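Local coordinates for amyloid beta A4 protein-binding family B member 1 (Homo sapiens, PDB 2HO2) that recognises polyproline sequences such as that of hMena through its WW domain, probably serving as an adaptor, at residues Y19-I22 / P23-T26. Numbering follows the deposited sequence.
Sequences YWHI and PTGT
The turn of the second beta hairpin of the three-stranded WW domain, joining strands 17-21 and 26-28, is closed by backbone and side chain of H21 against P23-T26. H21 O accepts G25 N at 2.8 Å, and also a weak bond from T24 N. At the mouth of the turn H21 N gives a straight bond to T26 O (2.8 Å, 172°), and the same oxygen receives a CA-H...O contact from W20. Within the turn G25 has a positive phi, where a CB would collide with the carbonyl oxygen of T24. Above this frame the H21 imidazole is gripped in two ways. Its CG lies anti to the backbone N (chi1 -175°), which carries the ring out over the turn; P23 CD then sits squarely over one face, 3.5 Å from the centroid, a CH-pi contact. ND1, at the ring edge, shares a 2.7 Å hydrogen bond with T24 OG1, fixing the ring's rotation, and OG1 is also hydrogen-bonded to T26 OG1. With an alanine at H21, T24 OG1 would probably keep T26 OG1 but lose its imidazole partner, and P23 CD would lose the aromatic face it packs on. In this WW hairpin W20, neighbouring H21 on strand 17-21, packs on an apolar side chain of the bound peptide; its indole edge runs beside the turn, NE1 4.0 Å from G25 CA. The H21 ring also meets W8 of strand 8-12, their planes about 50° apart.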
# COMPACT_ATOMS: atom_id res chain seq x y z
N TYR A 19 -2.91 0.10 -1.13
CA TYR A 19 -1.98 -0.92 -0.66
C TYR A 19 -0.59 -0.70 -1.23
O TYR A 19 -0.44 -0.37 -2.40
CB TYR A 19 -2.50 -2.30 -1.01
CG TYR A 19 -3.88 -2.54 -0.48
CD1 TYR A 19 -4.09 -2.99 0.80
CD2 TYR A 19 -5.00 -2.19 -1.23
CE1 TYR A 19 -5.36 -3.11 1.30
CE2 TYR A 19 -6.29 -2.29 -0.69
CZ TYR A 19 -6.46 -2.76 0.56
OH TYR A 19 -7.73 -2.92 1.08
N TRP A 20 0.40 -0.89 -0.38
CA TRP A 20 1.81 -0.71 -0.69
C TRP A 20 2.59 -1.98 -0.43
O TRP A 20 2.53 -2.56 0.69
CB TRP A 20 2.34 0.42 0.21
CG TRP A 20 3.82 0.66 0.19
CD1 TRP A 20 4.74 0.40 -0.78
CD2 TRP A 20 4.53 1.19 1.29
NE1 TRP A 20 6.00 0.80 -0.35
CE2 TRP A 20 5.90 1.24 0.93
CE3 TRP A 20 4.17 1.57 2.56
CZ2 TRP A 20 6.89 1.71 1.79
CZ3 TRP A 20 5.18 2.04 3.42
CH2 TRP A 20 6.49 2.11 3.02
N HIS A 21 3.27 -2.45 -1.47
CA HIS A 21 4.11 -3.66 -1.35
C HIS A 21 5.50 -3.16 -1.07
O HIS A 21 6.18 -2.63 -1.92
CB HIS A 21 4.07 -4.43 -2.62
CG HIS A 21 4.81 -5.73 -2.56
ND1 HIS A 21 5.92 -5.97 -3.33
CD2 HIS A 21 4.54 -6.84 -1.85
CE1 HIS A 21 6.31 -7.20 -3.09
NE2 HIS A 21 5.51 -7.75 -2.17
N ILE A 22 5.94 -3.35 0.16
CA ILE A 22 7.23 -2.80 0.60
C ILE A 22 8.43 -3.28 -0.22
O ILE A 22 9.27 -2.50 -0.57
CB ILE A 22 7.48 -3.10 2.09
CG1 ILE A 22 6.89 -1.95 2.93
CG2 ILE A 22 8.98 -3.29 2.39
CD1 ILE A 22 5.36 -1.83 2.84
N PRO A 23 8.51 -4.58 -0.55
CA PRO A 23 9.73 -4.99 -1.27
C PRO A 23 9.94 -4.39 -2.63
O PRO A 23 11.05 -4.26 -3.11
CB PRO A 23 9.52 -6.53 -1.38
CG PRO A 23 8.72 -6.88 -0.19
CD PRO A 23 7.71 -5.73 -0.12
N THR A 24 8.86 -4.05 -3.29
CA THR A 24 8.95 -3.50 -4.66
C THR A 24 8.66 -2.03 -4.76
O THR A 24 9.03 -1.40 -5.77
CB THR A 24 8.05 -4.28 -5.61
OG1 THR A 24 6.67 -4.12 -5.20
CG2 THR A 24 8.41 -5.76 -5.75
N GLY A 25 7.90 -1.46 -3.81
CA GLY A 25 7.41 -0.08 -3.97
C GLY A 25 6.13 -0.01 -4.79
O GLY A 25 5.66 1.12 -5.06
N THR A 26 5.55 -1.15 -5.15
CA THR A 26 4.27 -1.16 -5.86
C THR A 26 3.17 -0.56 -5.01
O THR A 26 3.08 -0.89 -3.82
CB THR A 26 3.91 -2.60 -6.29
OG1 THR A 26 4.93 -3.14 -7.15
CG2 THR A 26 2.61 -2.64 -7.05